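PDB 6FRL: tryptophan halogenase superfamily from Brevundimonas sp. BAL3, which is a flavin-dependent halogenase that brominates its substrates in preference to chlorinating them. Local coordinates for residues L91-P96 with V270-A275; Y135-A140 with A485-L490; R193-R198 with R205-D210; V237-W242 with P323-R328. All coordinates share one frame; numbering follows the deposited sequence.

Contact 1. Residues L91-P96 with V270-A275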
loop_
_atom_site.group_PDB
_atom_site.type_symbol
_atom_site.label_atom_id
_atom_site.label_comp_id
_atom_site.label_asym_id
_atom_site.label_seq_id
_atom_site.Cartn_x
_atom_site.Cartn_y
_atom_site.Cartn_z
ATOM N N LEU B 91 23.714 -17.620 -9.664
ATOM C CA LEU B 91 24.405 -18.691 -10.400
ATOM C C LEU B 91 24.400 -19.957 -9.584
ATOM O O LEU B 91 24.676 -19.914 -8.364
ATOM C CB LEU B 91 25.848 -18.290 -10.738
ATOM C CG LEU B 91 25.948 -17.045 -11.635
ATOM C CD1 LEU B 91 27.371 -16.540 -11.791
ATOM C CD2 LEU B 91 25.318 -17.332 -12.988
ATOM N N ASP B 92 24.006 -21.051 -10.251
ATOM C CA ASP B 92 24.066 -22.423 -9.716
ATOM C C ASP B 92 23.109 -22.722 -8.539
ATOM O O ASP B 92 23.376 -23.664 -7.799
ATOM C CB ASP B 92 25.517 -22.847 -9.339
ATOM C CG ASP B 92 26.520 -22.658 -10.487
ATOM O OD1 ASP B 92 26.172 -22.693 -11.699
ATOM O OD2 ASP B 92 27.694 -22.479 -10.179
ATOM N N TRP B 93 22.008 -21.971 -8.368
ATOM C CA TRP B 93 21.031 -22.271 -7.276
ATOM C C TRP B 93 20.073 -23.413 -7.651
ATOM O O TRP B 93 19.443 -24.022 -6.777
ATOM C CB TRP B 93 20.239 -21.015 -6.824
ATOM C CG TRP B 93 21.078 -20.030 -6.062
ATOM C CD1 TRP B 93 22.129 -19.290 -6.556
ATOM C CD2 TRP B 93 20.986 -19.711 -4.663
ATOM N NE1 TRP B 93 22.684 -18.528 -5.544
ATOM C CE2 TRP B 93 22.007 -18.773 -4.379
ATOM C CE3 TRP B 93 20.149 -20.127 -3.623
ATOM C CZ2 TRP B 93 22.196 -18.246 -3.107
ATOM C CZ3 TRP B 93 20.336 -19.585 -2.356
ATOM C CH2 TRP B 93 21.345 -18.662 -2.109
ATOM N N SER B 94 19.953 -23.669 -8.953
ATOM C CA SER B 94 19.081 -24.723 -9.477
ATOM C C SER B 94 19.852 -25.966 -9.997
ATOM O O SER B 94 19.236 -26.892 -10.511
ATOM C CB SER B 94 18.166 -24.143 -10.571
ATOM O OG SER B 94 17.100 -23.400 -10.011
ATOM N N GLY B 95 21.174 -25.996 -9.806
ATOM C CA GLY B 95 22.065 -26.987 -10.381
ATOM C C GLY B 95 23.101 -26.324 -11.282
ATOM O O GLY B 95 22.861 -25.217 -11.775
ATOM N N PRO B 96 24.263 -26.984 -11.492
ATOM C CA PRO B 96 25.323 -26.536 -12.393
ATOM C C PRO B 96 24.871 -25.860 -13.694
ATOM O O PRO B 96 24.095 -26.442 -14.464
ATOM C CB PRO B 96 26.059 -27.843 -12.697
ATOM C CG PRO B 96 26.015 -28.569 -11.394
ATOM C CD PRO B 96 24.763 -28.104 -10.665
ATOM N N VAL B 270 26.004 -13.639 -7.293
ATOM C CA VAL B 270 25.730 -14.503 -6.136
ATOM C C VAL B 270 25.742 -15.964 -6.548
ATOM O O VAL B 270 24.815 -16.418 -7.176
ATOM C CB VAL B 270 24.411 -14.143 -5.433
ATOM C CG1 VAL B 270 24.099 -15.128 -4.318
ATOM C CG2 VAL B 270 24.503 -12.741 -4.841
ATOM N N THR B 271 26.814 -16.672 -6.178
ATOM C CA THR B 271 27.106 -18.029 -6.642
ATOM C C THR B 271 26.908 -19.048 -5.508
ATOM O O THR B 271 27.609 -19.007 -4.486
ATOM C CB THR B 271 28.550 -18.135 -7.179
ATOM O OG1 THR B 271 28.735 -17.201 -8.245
ATOM C CG2 THR B 271 28.855 -19.558 -7.700
ATOM N N ALA B 272 25.938 -19.953 -5.680
ATOM C CA ALA B 272 25.716 -21.011 -4.692
ATOM C C ALA B 272 26.888 -21.999 -4.685
ATOM O O ALA B 272 27.366 -22.410 -5.752
ATOM C CB ALA B 272 24.418 -21.750 -4.974
ATOM N N ARG B 273 27.327 -22.374 -3.480
ATOM C CA ARG B 273 28.392 -23.379 -3.283
ATOM C C ARG B 273 27.834 -24.536 -2.446
ATOM O O ARG B 273 26.612 -24.656 -2.315
ATOM C CB ARG B 273 29.657 -22.731 -2.650
ATOM C CG ARG B 273 30.237 -21.527 -3.386
ATOM C CD ARG B 273 30.794 -21.890 -4.737
ATOM N NE ARG B 273 31.595 -20.798 -5.298
ATOM C CZ ARG B 273 31.952 -20.705 -6.582
ATOM N NH1 ARG B 273 31.611 -21.642 -7.477
ATOM N NH2 ARG B 273 32.701 -19.684 -6.997
ATOM N N SER B 274 28.702 -25.385 -1.897
ATOM C CA SER B 274 28.283 -26.638 -1.224
ATOM C C SER B 274 27.429 -26.446 0.014
ATOM O O SER B 274 26.587 -27.301 0.296
ATOM C CB SER B 274 29.516 -27.527 -0.859
ATOM O OG SER B 274 30.183 -27.094 0.315
ATOM N N ALA B 275 27.644 -25.359 0.758
ATOM C CA ALA B 275 26.912 -25.161 2.028
ATOM C C ALA B 275 26.683 -23.704 2.381
ATOM O O ALA B 275 26.835 -23.300 3.542
ATOM C CB ALA B 275 27.595 -25.899 3.182
HETATM O O HOH W 1 28.347 -23.618 -7.878
#
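W93 lays its indole against A272, whose CB sits over the five-membered ring, 3.7 Å from the ring centroid and 8° off its normal. This is a CH-pi contact, and the small methyl of an alanine suits it because backbone and ring can come close together. In the ring plane, NE1 points to V270 O at 3.4 Å in a weak hydrogen bond, while CZ2 touches V270 CG1 at 3.8 Å. With CG beside its backbone N (chi1 -71°), the indole is directed back toward strand 268-273. With an alanine at this position, the A272 methyl would probably face a gap and V270 O would lose one of its two donors. The stronger donor is L91 N, 3.0 Å from V270 O; in turn A272 N bonds to L91 O at 3.0 Å. These two bonds enclose T271, the residue paired with L91. Just beyond, D92 turns the chain away from the strand at a positive phi, and one water donates both to D92 OD2 and to A272 O. D92 OD1 accepts from the G97 backbone, tying down the turn, and W93 also meets W412 and F90 edge-to-face. The whole is a parallel beta bridge where strand 87-91 ends beside strand 268-273, within a mixed sheet, with the W93 indole lying over A272 and beside V270, just past the L91-T271 pair.

Contact 2. Residues Y135-A140 with A485-L490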
loop_
_atom_site.group_PDB
_atom_site.type_symbol
_atom_site.label_atom_id
_atom_site.label_comp_id
_atom_site.label_asym_id
_atom_site.label_seq_id
_atom_site.Cartn_x
_atom_site.Cartn_y
_atom_site.Cartn_z
ATOM N N TYR B 135 11.908 -10.272 -21.444
ATOM C CA TYR B 135 10.951 -9.165 -21.429
ATOM C C TYR B 135 11.227 -8.103 -20.383
ATOM O O TYR B 135 10.366 -7.275 -20.144
ATOM C CB TYR B 135 9.531 -9.686 -21.260
ATOM C CG TYR B 135 9.161 -10.706 -22.288
ATOM C CD1 TYR B 135 9.410 -12.055 -22.064
ATOM C CD2 TYR B 135 8.549 -10.339 -23.487
ATOM C CE1 TYR B 135 9.096 -13.010 -23.012
ATOM C CE2 TYR B 135 8.221 -11.300 -24.450
ATOM C CZ TYR B 135 8.492 -12.630 -24.189
ATOM O OH TYR B 135 8.160 -13.584 -25.106
ATOM N N SER B 136 12.424 -8.127 -19.780
ATOM C CA SER B 136 12.919 -7.077 -18.868
ATOM C C SER B 136 14.145 -6.398 -19.449
ATOM O O SER B 136 15.192 -7.039 -19.627
ATOM C CB SER B 136 13.337 -7.682 -17.520
ATOM O OG SER B 136 14.025 -6.723 -16.711
ATOM N N LEU B 137 14.034 -5.104 -19.706
ATOM C CA LEU B 137 15.141 -4.316 -20.227
ATOM C C LEU B 137 16.287 -4.300 -19.236
ATOM O O LEU B 137 17.454 -4.451 -19.617
ATOM C CB LEU B 137 14.682 -2.905 -20.562
ATOM C CG LEU B 137 15.715 -1.859 -20.953
ATOM C CD1 LEU B 137 16.555 -2.354 -22.118
ATOM C CD2 LEU B 137 15.024 -0.545 -21.302
ATOM N N GLY B 138 15.955 -4.159 -17.957
ATOM C CA GLY B 138 16.973 -4.139 -16.902
ATOM C C GLY B 138 17.850 -5.370 -16.961
ATOM O O GLY B 138 19.102 -5.270 -17.008
ATOM N N ALA B 139 17.189 -6.530 -16.981
ATOM C CA ALA B 139 17.859 -7.829 -16.975
ATOM C C ALA B 139 18.684 -8.044 -18.222
ATOM O O ALA B 139 19.812 -8.507 -18.141
ATOM C CB ALA B 139 16.845 -8.939 -16.840
ATOM N N ALA B 140 18.108 -7.707 -19.375
ATOM C CA ALA B 140 18.802 -7.786 -20.684
ATOM C C ALA B 140 20.054 -6.897 -20.717
ATOM O O ALA B 140 21.102 -7.327 -21.190
ATOM C CB ALA B 140 17.846 -7.417 -21.824
ATOM N N ALA B 485 12.078 -8.427 -29.233
ATOM C CA ALA B 485 12.966 -7.747 -30.168
ATOM C C ALA B 485 13.232 -6.277 -29.797
ATOM O O ALA B 485 14.377 -5.853 -29.879
ATOM C CB ALA B 485 12.407 -7.844 -31.582
ATOM N N ASN B 486 12.211 -5.506 -29.407
ATOM C CA ASN B 486 12.416 -4.094 -28.999
ATOM C C ASN B 486 13.508 -3.982 -27.920
ATOM O O ASN B 486 14.412 -3.144 -27.984
ATOM C CB ASN B 486 11.127 -3.445 -28.448
ATOM C CG ASN B 486 10.064 -3.190 -29.525
ATOM O OD1 ASN B 486 10.372 -3.053 -30.712
ATOM N ND2 ASN B 486 8.789 -3.135 -29.106
ATOM N N ILE B 487 13.402 -4.848 -26.920
ATOM C CA ILE B 487 14.410 -4.919 -25.853
ATOM C C ILE B 487 15.797 -5.330 -26.380
ATOM O O ILE B 487 16.792 -4.695 -26.049
ATOM C CB ILE B 487 13.943 -5.831 -24.677
ATOM C CG1 ILE B 487 12.872 -5.105 -23.883
ATOM C CG2 ILE B 487 15.115 -6.207 -23.765
ATOM C CD1 ILE B 487 12.183 -5.965 -22.855
ATOM N N ALA B 488 15.855 -6.396 -27.179
ATOM C CA ALA B 488 17.153 -6.964 -27.614
ATOM C C ALA B 488 17.912 -5.927 -28.455
ATOM O O ALA B 488 19.080 -5.720 -28.218
ATOM C CB ALA B 488 16.954 -8.271 -28.356
ATOM N N ASP B 489 17.193 -5.226 -29.336
ATOM C CA ASP B 489 17.727 -4.156 -30.189
ATOM C C ASP B 489 18.104 -2.851 -29.472
ATOM O O ASP B 489 19.082 -2.178 -29.864
ATOM C CB ASP B 489 16.727 -3.826 -31.329
ATOM C CG ASP B 489 16.601 -4.954 -32.348
ATOM O OD1 ASP B 489 17.535 -5.768 -32.475
ATOM O OD2 ASP B 489 15.564 -5.021 -33.030
ATOM N N LEU B 490 17.320 -2.481 -28.459
ATOM C CA LEU B 490 17.649 -1.371 -27.560
ATOM C C LEU B 490 18.946 -1.703 -26.785
ATOM O O LEU B 490 19.883 -0.892 -26.742
ATOM C CB LEU B 490 16.457 -1.101 -26.620
ATOM C CG LEU B 490 16.541 0.018 -25.560
ATOM C CD1 LEU B 490 17.174 1.307 -26.089
ATOM C CD2 LEU B 490 15.140 0.313 -25.059
#
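The capped first turn of helix 137-143 packs against the long helix 473-492 near the C-terminus, and I487 is the residue that enters the junction. Its two branches do different work. CG1 stands beside the backbone N (chi1 -74°) and the chain then runs straight on, carrying CD1 to the start of the other helix, where it rests 3.4 Å from Y135 C and 3.8 Å from L137 N. CG2, on the other branch, meets A140 CB at 3.6 Å. A beta-branched side chain suits this place, since it can touch the helix start and the next turn at once, and the small A140 allows the two backbones to approach. One turn further along helix 473-492, L490 extends the apolar surface: its CD2 touches L137 CD2 at 3.9 Å, the two leucines crossing at about a right angle. F161 and V491 also touch L137. S136 holds the helix start in shape. Its OG accepts from A139 N at 3.2 Å, the N-cap bond, and its O accepts from A140 N at 3.0 Å. The Y135 side chain leaves the backbone pointing away from residues 485-490, yet its ring packs on L480 and M483 of the long helix and its OH bonds to R484, a polar link between the two pieces. The arrangement is apolar packing of a helix N-terminus, capped by S136, against a long C-terminal helix, with I487 at its centre.

Contact 3. Residues R193-R198 with R205-D210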
loop_
_atom_site.group_PDB
_atom_site.type_symbol
_atom_site.label_atom_id
_atom_site.label_comp_id
_atom_site.label_asym_id
_atom_site.label_seq_id
_atom_site.Cartn_x
_atom_site.Cartn_y
_atom_site.Cartn_z
ATOM N N ARG B 193 33.015 5.055 28.196
ATOM C CA ARG B 193 33.238 4.211 29.393
ATOM C C ARG B 193 31.924 3.615 29.900
ATOM O O ARG B 193 31.881 2.445 30.268
ATOM C CB ARG B 193 33.876 5.031 30.528
ATOM C CG ARG B 193 34.331 4.230 31.760
ATOM C CD ARG B 193 34.563 5.155 32.965
ATOM N NE ARG B 193 35.637 6.143 32.758
ATOM C CZ ARG B 193 35.688 7.371 33.295
ATOM N NH1 ARG B 193 34.734 7.834 34.109
ATOM N NH2 ARG B 193 36.723 8.157 33.027
ATOM N N SER B 194 30.880 4.444 29.922
ATOM C CA SER B 194 29.582 4.088 30.475
ATOM C C SER B 194 28.408 4.925 29.917
ATOM O O SER B 194 28.574 6.056 29.448
ATOM C CB SER B 194 29.605 4.242 32.001
ATOM O OG SER B 194 29.766 5.599 32.399
ATOM N N VAL B 195 27.215 4.351 30.047
ATOM C CA VAL B 195 25.952 5.023 29.774
ATOM C C VAL B 195 25.237 5.278 31.096
ATOM O O VAL B 195 25.052 4.357 31.870
ATOM C CB VAL B 195 25.048 4.147 28.875
ATOM C CG1 VAL B 195 23.811 4.928 28.455
ATOM C CG2 VAL B 195 25.818 3.708 27.640
ATOM N N GLU B 196 24.807 6.512 31.313
ATOM C CA GLU B 196 24.166 6.954 32.530
ATOM C C GLU B 196 22.663 7.158 32.311
ATOM O O GLU B 196 22.247 7.852 31.366
ATOM C CB GLU B 196 24.769 8.289 33.027
ATOM C CG GLU B 196 26.295 8.438 32.911
ATOM C CD GLU B 196 27.089 7.316 33.534
ATOM O OE1 GLU B 196 26.603 6.743 34.534
ATOM O OE2 GLU B 196 28.196 6.999 33.028
ATOM N N LEU B 197 21.866 6.573 33.211
ATOM C CA LEU B 197 20.417 6.575 33.099
ATOM C C LEU B 197 19.831 7.486 34.165
ATOM O O LEU B 197 20.365 7.591 35.241
ATOM C CB LEU B 197 19.865 5.156 33.230
ATOM C CG LEU B 197 20.548 4.100 32.353
ATOM C CD1 LEU B 197 20.072 2.697 32.692
ATOM C CD2 LEU B 197 20.343 4.414 30.873
ATOM N N ARG B 198 18.745 8.160 33.833
ATOM C CA ARG B 198 18.189 9.182 34.673
ATOM C C ARG B 198 17.182 8.552 35.678
ATOM O O ARG B 198 16.455 7.602 35.339
ATOM C CB ARG B 198 17.680 10.338 33.816
ATOM C CG ARG B 198 16.211 10.524 33.622
ATOM C CD ARG B 198 16.064 11.624 32.541
ATOM N NE ARG B 198 14.696 11.746 32.038
ATOM C CZ ARG B 198 14.308 12.180 30.833
ATOM N NH1 ARG B 198 13.006 12.191 30.553
ATOM N NH2 ARG B 198 15.185 12.584 29.914
ATOM N N ARG B 205 20.437 9.628 30.145
ATOM C CA ARG B 205 20.820 11.016 30.484
ATOM C C ARG B 205 22.037 11.451 29.671
ATOM O O ARG B 205 22.035 12.527 29.060
ATOM C CB ARG B 205 21.093 11.178 32.001
ATOM C CG ARG B 205 21.214 12.643 32.502
ATOM C CD ARG B 205 21.578 12.773 33.998
ATOM N NE ARG B 205 22.839 12.085 34.321
ATOM C CZ ARG B 205 24.075 12.505 34.002
ATOM N NH1 ARG B 205 25.129 11.748 34.310
ATOM N NH2 ARG B 205 24.272 13.648 33.326
ATOM N N ALA B 206 23.075 10.623 29.655
ATOM C CA ALA B 206 24.353 11.042 29.048
ATOM C C ALA B 206 25.302 9.902 28.850
ATOM O O ALA B 206 25.152 8.862 29.496
ATOM C CB ALA B 206 25.029 12.090 29.915
ATOM N N LEU B 207 26.278 10.103 27.965
ATOM C CA LEU B 207 27.411 9.187 27.838
ATOM C C LEU B 207 28.579 9.714 28.666
ATOM O O LEU B 207 28.820 10.917 28.690
ATOM C CB LEU B 207 27.884 9.081 26.393
ATOM C CG LEU B 207 26.902 8.796 25.283
ATOM C CD1 LEU B 207 27.636 8.785 23.958
ATOM C CD2 LEU B 207 26.231 7.463 25.507
ATOM N N THR B 208 29.301 8.808 29.322
ATOM C CA THR B 208 30.516 9.151 30.049
ATOM C C THR B 208 31.696 8.630 29.247
ATOM O O THR B 208 31.820 7.417 29.008
ATOM C CB THR B 208 30.518 8.580 31.494
ATOM O OG1 THR B 208 29.524 9.256 32.292
ATOM C CG2 THR B 208 31.901 8.732 32.174
ATOM N N LEU B 209 32.571 9.549 28.834
ATOM C CA LEU B 209 33.735 9.182 28.011
ATOM C C LEU B 209 34.875 8.631 28.873
ATOM O O LEU B 209 34.831 8.752 30.095
ATOM C CB LEU B 209 34.199 10.395 27.208
ATOM C CG LEU B 209 33.124 11.142 26.410
ATOM C CD1 LEU B 209 33.726 12.220 25.514
ATOM C CD2 LEU B 209 32.306 10.166 25.564
ATOM N N ASP B 210 35.878 8.021 28.233
ATOM C CA ASP B 210 37.137 7.575 28.903
ATOM C C ASP B 210 37.833 8.677 29.692
ATOM O O ASP B 210 38.290 8.428 30.790
ATOM C CB ASP B 210 38.156 6.989 27.892
ATOM C CG ASP B 210 38.139 5.464 27.826
ATOM O OD1 ASP B 210 37.639 4.787 28.747
ATOM O OD2 ASP B 210 38.673 4.929 26.840
#
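E196 holds CG beside its backbone N (chi1 -40°) and bends again at the next bond, which folds the carboxylate over T208; there T208 OG1 donates to OE2 at 2.7 Å, though the place of OE2 is doubtful. Cut back to an alanine, this position would probably uncover T208 OG1, which E196 CG approaches at 3.4 Å, and the nearby R205 guanidinium, the acceptor bond being a less certain loss. R193, with CG anti to N (chi1 -172°) and a bend at chi3, curls its guanidinium back so that NH2 reaches D210 O at 2.7 Å, from above that carbonyl's plane, while L209 O lies over one guanidinium face. The backbones form an antiparallel ladder with two classic beta bulges. T208 O receives both R193 N, at 2.8 Å, and S194 N, at 3.2 Å; E196 O takes R205 N at 2.8 Å and, weakly, A206 N. V195 and L207 make a non-hydrogen-bonded pair with CG2 and CD2 4.3 Å apart, branched apolar residues fit for the inward face. R205 is salt-bridged to E214. Strand 204-209 is the middle of a three-stranded antiparallel sheet, between 192-197 and 214-216, and L207 packs onto V15 and V17 of strand 13-17.

Contact 4. Residues V237-W242 with P323-R328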
loop_
_atom_site.group_PDB
_atom_site.type_symbol
_atom_site.label_atom_id
_atom_site.label_comp_id
_atom_site.label_asym_id
_atom_site.label_seq_id
_atom_site.Cartn_x
_atom_site.Cartn_y
_atom_site.Cartn_z
ATOM N N VAL B 237 16.955 -4.160 26.127
ATOM C CA VAL B 237 16.077 -4.689 25.076
ATOM C C VAL B 237 16.623 -6.018 24.506
ATOM O O VAL B 237 17.806 -6.132 24.159
ATOM C CB VAL B 237 15.832 -3.653 23.943
ATOM C CG1 VAL B 237 15.026 -4.269 22.804
ATOM C CG2 VAL B 237 15.087 -2.453 24.490
ATOM N N GLY B 238 15.743 -7.008 24.391
ATOM C CA GLY B 238 16.125 -8.358 23.924
ATOM C C GLY B 238 16.217 -8.567 22.415
ATOM O O GLY B 238 15.984 -7.659 21.634
ATOM N N PHE B 239 16.548 -9.793 22.034
ATOM C CA PHE B 239 16.831 -10.179 20.648
ATOM C C PHE B 239 15.972 -11.376 20.191
ATOM O O PHE B 239 16.013 -12.421 20.843
ATOM C CB PHE B 239 18.321 -10.547 20.507
ATOM C CG PHE B 239 18.805 -10.511 19.090
ATOM C CD1 PHE B 239 19.106 -9.307 18.487
ATOM C CD2 PHE B 239 18.943 -11.673 18.361
ATOM C CE1 PHE B 239 19.540 -9.255 17.173
ATOM C CE2 PHE B 239 19.371 -11.631 17.017
ATOM C CZ PHE B 239 19.664 -10.407 16.427
ATOM N N GLU B 240 15.218 -11.225 19.091
ATOM C CA GLU B 240 14.500 -12.362 18.492
ATOM C C GLU B 240 15.430 -13.056 17.521
ATOM O O GLU B 240 15.700 -12.520 16.426
ATOM C CB GLU B 240 13.218 -11.971 17.708
ATOM C CG GLU B 240 12.302 -10.928 18.324
ATOM C CD GLU B 240 11.558 -11.409 19.527
ATOM O OE1 GLU B 240 11.794 -10.862 20.613
ATOM O OE2 GLU B 240 10.723 -12.321 19.355
ATOM N N ASP B 241 15.895 -14.247 17.894
ATOM C CA ASP B 241 16.819 -15.009 17.052
ATOM C C ASP B 241 16.058 -15.700 15.931
ATOM O O ASP B 241 14.974 -16.219 16.163
ATOM C CB ASP B 241 17.595 -16.056 17.852
ATOM C CG ASP B 241 18.970 -16.301 17.269
ATOM O OD1 ASP B 241 19.087 -17.184 16.379
ATOM O OD2 ASP B 241 19.926 -15.572 17.652
ATOM N N TRP B 242 16.631 -15.673 14.729
ATOM C CA TRP B 242 16.012 -16.250 13.533
ATOM C C TRP B 242 16.867 -17.353 12.852
ATOM O O TRP B 242 16.538 -17.767 11.718
ATOM C CB TRP B 242 15.665 -15.127 12.528
ATOM C CG TRP B 242 14.437 -14.277 12.879
ATOM C CD1 TRP B 242 13.445 -14.568 13.772
ATOM C CD2 TRP B 242 14.092 -13.028 12.305
ATOM N NE1 TRP B 242 12.498 -13.565 13.796
ATOM C CE2 TRP B 242 12.878 -12.602 12.911
ATOM C CE3 TRP B 242 14.693 -12.211 11.351
ATOM C CZ2 TRP B 242 12.250 -11.405 12.571
ATOM C CZ3 TRP B 242 14.065 -11.007 11.019
ATOM C CH2 TRP B 242 12.854 -10.623 11.621
ATOM N N PRO B 323 30.963 -13.417 12.636
ATOM C CA PRO B 323 29.739 -14.108 13.071
ATOM C C PRO B 323 28.451 -13.442 12.547
ATOM O O PRO B 323 28.319 -12.206 12.474
ATOM C CB PRO B 323 29.812 -14.076 14.609
ATOM C CG PRO B 323 31.260 -13.944 14.910
ATOM C CD PRO B 323 31.851 -13.129 13.782
ATOM N N PHE B 324 27.536 -14.308 12.141
ATOM C CA PHE B 324 26.256 -13.923 11.635
ATOM C C PHE B 324 25.350 -14.349 12.723
ATOM O O PHE B 324 25.505 -15.444 13.253
ATOM C CB PHE B 324 25.920 -14.734 10.385
ATOM C CG PHE B 324 26.292 -14.070 9.104
ATOM C CD1 PHE B 324 27.284 -13.076 9.045
ATOM C CD2 PHE B 324 25.635 -14.445 7.931
ATOM C CE1 PHE B 324 27.595 -12.466 7.843
ATOM C CE2 PHE B 324 25.946 -13.842 6.728
ATOM C CZ PHE B 324 26.928 -12.854 6.683
ATOM N N ARG B 325 24.404 -13.497 13.060
ATOM C CA ARG B 325 23.338 -13.905 13.930
ATOM C C ARG B 325 22.024 -13.258 13.453
ATOM O O ARG B 325 21.659 -12.190 13.891
ATOM C CB ARG B 325 23.708 -13.567 15.357
ATOM C CG ARG B 325 22.757 -14.203 16.348
ATOM C CD ARG B 325 22.894 -13.546 17.705
ATOM N NE ARG B 325 22.053 -14.191 18.701
ATOM C CZ ARG B 325 22.004 -13.837 19.977
ATOM N NH1 ARG B 325 21.217 -14.516 20.806
ATOM N NH2 ARG B 325 22.725 -12.804 20.424
ATOM N N PRO B 326 21.319 -13.921 12.523
ATOM C CA PRO B 326 20.094 -13.409 11.922
ATOM C C PRO B 326 18.996 -13.163 12.928
ATOM O O PRO B 326 18.739 -14.019 13.786
ATOM C CB PRO B 326 19.640 -14.541 11.009
ATOM C CG PRO B 326 20.810 -15.415 10.819
ATOM C CD PRO B 326 21.641 -15.275 12.036
ATOM N N GLY B 327 18.328 -12.029 12.822
ATOM C CA GLY B 327 17.264 -11.721 13.758
ATOM C C GLY B 327 17.096 -10.246 13.945
ATOM O O GLY B 327 17.770 -9.455 13.284
ATOM N N ARG B 328 16.201 -9.874 14.850
ATOM C CA ARG B 328 15.920 -8.479 15.103
ATOM C C ARG B 328 15.830 -8.198 16.594
ATOM O O ARG B 328 15.365 -9.022 17.387
ATOM C CB ARG B 328 14.617 -8.038 14.393
ATOM C CG ARG B 328 13.347 -8.507 15.070
ATOM C CD ARG B 328 12.099 -8.087 14.328
ATOM N NE ARG B 328 10.945 -8.587 15.036
ATOM C CZ ARG B 328 10.461 -8.081 16.168
ATOM N NH1 ARG B 328 11.008 -7.011 16.755
ATOM N NH2 ARG B 328 9.409 -8.657 16.743
#
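The F239 and R325 side chains run alongside each other head to tail, the phenyl CD2 lying 4.0 Å from R325 NE and over the centre of the guanidinium face, with the two planes 34° apart. F239 has CG anti to its backbone N (chi1 -161°), which places the ring across residues 325-328, where CZ comes within 3.6 Å of G327 C. R325 is fully extended, a shape that carries its charge out to D241: NE donates to OD2 at 2.7 Å, a salt bridge through one nitrogen, meeting the oxygen nearly in line with its C-O bond. The other oxygen, OD1, accepts from G243 N, so both ends of this carboxylate are occupied. The backbones here form a short antiparallel ladder between strands 239-241 and 327-329, in which E240 and R328 are the hydrogen-bonded pair, E240 N to R328 O at 2.8 Å, and W242 N adds a bond to P326 O at 2.8 Å. Glycine suits position 327 because a CB would collide with E240 O and the F239 ring. Instead, G327 CA lies against one face of the indole, 3.6 Å from W242 CE3. R328 takes the crowded first torsion (chi1 76°) and then runs out straight, so that CD packs on W242 CZ2 at 3.8 Å, while E240 CG lies over its guanidinium. NH1 of that group bonds to S330 O, and E240 OE1 to S330 OG. R394 makes a cation-pi contact with the W242 indole, and M390 of helix 376-402 touches both W242 and R328.

How the contacts relate
Three of the contacts are strand pairings and contact 2 is helical. Contact 1 belongs to the seven-stranded mixed sheet, and strand 314-323, at one edge of that sheet, leads directly into residues 323-328 and on into the three-stranded sheet of contact 4, their centres 26 Å apart. Contact 3, a local hairpin, closes before contact 4 opens, and their centres are 25 Å apart; it lies inside the loops closed by contacts 1 and 2. Contact 2 joins residues 345 positions apart and sits 57 Å, centre to centre, from contact 3, across the chain's centre. Contacts 1 and 2 interleave along the sequence, as do 1 and 4, so distant segments are woven into one compact body.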